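Glycerophosphodiester phosphodiesterase (Thermotoga maritima, PDB 1O1Z) belongs to the glycerophosphoryl diester phosphodiesterase family, whose members are enzymes built on a TIM-barrel fold. Local coordinates at residues K104-E109 with K124-L129. Sequence-based numbering, arbitrary orientation.
Sequences KIINIE and KKRKNL. With NA (sodium ion), chain B.
I106 and L129 form a parallel bridge where strand 129-133 begins beside strand 105-110, their CA atoms 5.0 Å apart; the backbone of I106 bonds to N128 and I130, on either side of L129. One backbone hydrogen bond joins the segments, I106 N to N128 O at 3.0 Å with 164° at the hydrogen, and with the I106-I130 bond it sets the pairing. The CA-H groups of I105 and L129 add weaker contacts, to N128 O and I106 O respectively.

The tight part is mainly apolar. L129 CD2 lies 3.7 Å from I106 CB and, more loosely, 4.1 Å from I108 CD1, so a single leucine methyl meets both isoleucines. I106 and L129 point to the same face of the sheet, and both touch F97 of helix 93-99, which covers that face. At its polar border, I106 CD1 comes within 3.4 Å of R126 NH2, the two side chains crossing at about a right angle. R126 reaches there with CG anti to the backbone N (chi1 171°) and a bend at chi2; its NH2 also donates to V100 O.

Toward the loop ends, where K104 and N128 are partly exposed and K127 exposed, the contact becomes polar and water-mediated. Water 1, in the plane of the R126 guanidinium at its edge, accepts from NH2 and lies 2.7 Å from K104 O and 2.9 Å from K127 O, bridging both segments. N128 brings CB against K104 O while its ND2 donates to D102 O. Farther out, R126 O binds the sodium ion at 2.2 Å, alongside S123 O and water 2. Strand 105-110, helix 116-123 and strand 129-133 make a beta-alpha-beta crossover between neighbouring parallel strands, as in a TIM barrel.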
ATOM      1  N   LYS A 104       5.606 -13.402  -1.219  1.00  9.93           N
ATOM      2  CA  LYS A 104       4.423 -12.548  -1.284  1.00 10.13           C
ATOM      3  C   LYS A 104       4.848 -11.095  -1.268  1.00 10.01           C
ATOM      4  O   LYS A 104       5.870 -10.727  -0.681  1.00 11.68           O
ATOM      5  CB  LYS A 104       3.503 -12.827  -0.097  1.00 10.61           C
ATOM      6  CG  LYS A 104       3.113 -14.273   0.093  1.00 12.53           C
ATOM      7  CD  LYS A 104       2.311 -14.812  -1.039  1.00 13.25           C
ATOM      8  CE  LYS A 104       2.189 -16.348  -0.949  1.00 24.19           C
ATOM      9  NZ  LYS A 104       1.237 -16.834  -1.950  1.00 25.90           N
ATOM     10  N   ILE A 105       4.043 -10.247  -1.893  1.00  8.60           N
ATOM     11  CA  ILE A 105       4.347  -8.822  -2.009  1.00  8.98           C
ATOM     12  C   ILE A 105       3.901  -8.103  -0.761  1.00 10.51           C
ATOM     13  O   ILE A 105       2.779  -8.331  -0.260  1.00  9.83           O
ATOM     14  CB  ILE A 105       3.613  -8.248  -3.244  1.00 10.71           C
ATOM     15  CG1 ILE A 105       4.139  -8.932  -4.514  1.00 13.53           C
ATOM     16  CG2 ILE A 105       3.656  -6.731  -3.299  1.00 10.99           C
ATOM     17  CD1 ILE A 105       3.282  -8.689  -5.732  1.00 16.59           C
ATOM     18  N   ILE A 106       4.721  -7.178  -0.289  1.00  8.94           N
ATOM     19  CA  ILE A 106       4.282  -6.238   0.728  1.00  8.47           C
ATOM     20  C   ILE A 106       4.428  -4.819   0.184  1.00  9.19           C
ATOM     21  O   ILE A 106       5.537  -4.381  -0.142  1.00  9.56           O
ATOM     22  CB  ILE A 106       5.045  -6.375   2.046  1.00  9.48           C
ATOM     23  CG1 ILE A 106       4.915  -7.793   2.621  1.00 10.23           C
ATOM     24  CG2 ILE A 106       4.516  -5.404   3.066  1.00  9.87           C
ATOM     25  CD1 ILE A 106       5.817  -8.030   3.834  1.00 13.21           C
ATOM     26  N   ASN A 107       3.312  -4.140   0.045  1.00  9.15           N
ATOM     27  CA  ASN A 107       3.258  -2.748  -0.364  1.00  8.03           C
ATOM     28  C   ASN A 107       3.230  -1.928   0.906  1.00  9.55           C
ATOM     29  O   ASN A 107       2.248  -1.933   1.621  1.00  9.76           O
ATOM     30  CB  ASN A 107       2.031  -2.500  -1.239  1.00  9.23           C
ATOM     31  CG  ASN A 107       1.776  -1.071  -1.528  1.00 11.22           C
ATOM     32  OD1 ASN A 107       0.622  -0.713  -1.785  1.00 15.60           O
ATOM     33  ND2 ASN A 107       2.815  -0.233  -1.526  1.00 10.97           N
ATOM     34  N   ILE A 108       4.352  -1.275   1.200  1.00  9.40           N
ATOM     35  CA  ILE A 108       4.500  -0.454   2.393  1.00  8.10           C
ATOM     36  C   ILE A 108       4.201   0.986   2.054  1.00 10.60           C
ATOM     37  O   ILE A 108       4.964   1.612   1.338  1.00  9.67           O
ATOM     38  CB  ILE A 108       5.951  -0.580   2.920  1.00  9.18           C
ATOM     39  CG1 ILE A 108       6.315  -2.026   3.248  1.00 10.60           C
ATOM     40  CG2 ILE A 108       6.184   0.292   4.137  1.00 10.28           C
ATOM     41  CD1 ILE A 108       7.788  -2.266   3.454  1.00 11.34           C
ATOM     42  N   GLU A 109       3.106   1.521   2.589  1.00 10.12           N
ATOM     43  CA  GLU A 109       2.787   2.925   2.427  1.00  9.46           C
ATOM     44  C   GLU A 109       3.453   3.689   3.552  1.00 10.69           C
ATOM     45  O   GLU A 109       3.162   3.483   4.732  1.00 11.33           O
ATOM     46  CB  GLU A 109       1.284   3.209   2.385  1.00 12.38           C
ATOM     47  CG  GLU A 109       1.046   4.706   2.200  1.00 14.08           C
ATOM     48  CD  GLU A 109      -0.386   5.185   2.204  1.00 16.03           C
ATOM     49  OE1 GLU A 109      -1.319   4.370   2.102  1.00 20.39           O
ATOM     50  OE2 GLU A 109      -0.560   6.423   2.337  1.00 17.46           O
ATOM     51  N   LYS A 124      16.336  -3.789   3.714  1.00 11.55           N
ATOM     52  CA  LYS A 124      17.495  -4.193   2.920  1.00 12.95           C
ATOM     53  C   LYS A 124      17.569  -5.649   2.650  1.00 19.92           C
ATOM     54  O   LYS A 124      17.930  -6.053   1.534  1.00 25.71           O
ATOM     55  CB  LYS A 124      18.806  -3.754   3.579  1.00 13.19           C
ATOM     56  CG  LYS A 124      19.061  -2.302   3.309  1.00 15.80           C
ATOM     57  CD  LYS A 124      20.377  -1.821   3.879  1.00 18.14           C
ATOM     58  CE  LYS A 124      20.624  -0.378   3.478  1.00 21.55           C
ATOM     59  NZ  LYS A 124      21.745   0.204   4.260  1.00 26.48           N
ATOM     60  N   LYS A 125      17.208  -6.430   3.653  1.00 16.59           N
ATOM     61  CA  LYS A 125      17.306  -7.881   3.584  1.00 24.31           C
ATOM     62  C   LYS A 125      16.173  -8.573   2.809  1.00 23.19           C
ATOM     63  O   LYS A 125      16.274  -9.758   2.485  1.00 27.36           O
ATOM     64  CB  LYS A 125      17.286  -8.425   5.007  1.00 22.77           C
ATOM     65  CG  LYS A 125      15.978  -8.158   5.759  1.00 24.53           C
ATOM     66  CD  LYS A 125      16.020  -8.644   7.186  1.00 36.67           C
ATOM     67  CE  LYS A 125      15.058  -7.852   8.058  1.00 41.60           C
ATOM     68  NZ  LYS A 125      15.620  -6.521   8.468  1.00 37.73           N
ATOM     69  N   ARG A 126      15.087  -7.850   2.563  1.00 18.44           N
ATOM     70  CA  ARG A 126      13.831  -8.455   2.154  1.00 18.93           C
ATOM     71  C   ARG A 126      13.480  -8.100   0.709  1.00 14.27           C
ATOM     72  O   ARG A 126      13.515  -6.929   0.362  1.00 16.36           O
ATOM     73  CB  ARG A 126      12.788  -7.872   3.099  1.00 20.70           C
ATOM     74  CG  ARG A 126      11.411  -8.166   2.773  1.00 22.96           C
ATOM     75  CD  ARG A 126      11.029  -9.491   3.198  1.00 25.98           C
ATOM     76  NE  ARG A 126       9.634  -9.718   2.897  1.00 20.24           N
ATOM     77  CZ  ARG A 126       8.892 -10.597   3.524  1.00 16.98           C
ATOM     78  NH1 ARG A 126       9.400 -11.323   4.546  1.00 23.72           N
ATOM     79  NH2 ARG A 126       7.644 -10.750   3.128  1.00 19.97           N
ATOM     80  N   LYS A 127      13.119  -9.083  -0.118  1.00 12.21           N
ATOM     81  CA  LYS A 127      12.623  -8.827  -1.467  1.00  9.03           C
ATOM     82  C   LYS A 127      11.078  -8.697  -1.548  1.00  9.96           C
ATOM     83  O   LYS A 127      10.361  -8.806  -0.543  1.00 10.04           O
ATOM     84  CB  LYS A 127      13.108  -9.891  -2.457  1.00 11.10           C
ATOM     85  CG  LYS A 127      12.451 -11.250  -2.295  1.00 10.36           C
ATOM     86  CD  LYS A 127      12.910 -12.305  -3.252  1.00 11.36           C
ATOM     87  CE  LYS A 127      12.272 -13.663  -2.913  1.00 14.76           C
ATOM     88  NZ  LYS A 127      12.870 -14.802  -3.611  1.00 18.91           N
ATOM     89  N   ASN A 128      10.593  -8.388  -2.741  1.00  8.47           N
ATOM     90  CA  ASN A 128       9.159  -8.250  -3.038  1.00  8.98           C
ATOM     91  C   ASN A 128       8.459  -7.172  -2.215  1.00 11.27           C
ATOM     92  O   ASN A 128       7.336  -7.353  -1.759  1.00 12.12           O
ATOM     93  CB  ASN A 128       8.443  -9.604  -2.962  1.00  9.71           C
ATOM     94  CG  ASN A 128       8.653 -10.419  -4.218  1.00 11.89           C
ATOM     95  OD1 ASN A 128       8.536  -9.876  -5.341  1.00 13.80           O
ATOM     96  ND2 ASN A 128       8.895 -11.701  -4.062  1.00 13.38           N
ATOM     97  N   LEU A 129       9.096  -6.022  -2.110  1.00  8.23           N
ATOM     98  CA  LEU A 129       8.523  -4.848  -1.490  1.00  7.49           C
ATOM     99  C   LEU A 129       8.223  -3.789  -2.530  1.00 10.12           C
ATOM    100  O   LEU A 129       8.984  -3.626  -3.510  1.00 11.36           O
ATOM    101  CB  LEU A 129       9.487  -4.258  -0.474  1.00  8.20           C
ATOM    102  CG  LEU A 129       9.885  -5.204   0.623  1.00  9.86           C
ATOM    103  CD1 LEU A 129      10.865  -4.531   1.543  1.00 12.26           C
ATOM    104  CD2 LEU A 129       8.674  -5.726   1.415  1.00 12.29           C
TER
HETATM  105 NA    NA B 602      14.760  -5.128   0.000  1.00 15.17          NA
HETATM  106  O   HOH W   1       7.792  -9.329   0.697  1.00 14.17           O
HETATM  107  O   HOH W   2      14.246  -2.805  -0.085  1.00 21.69           O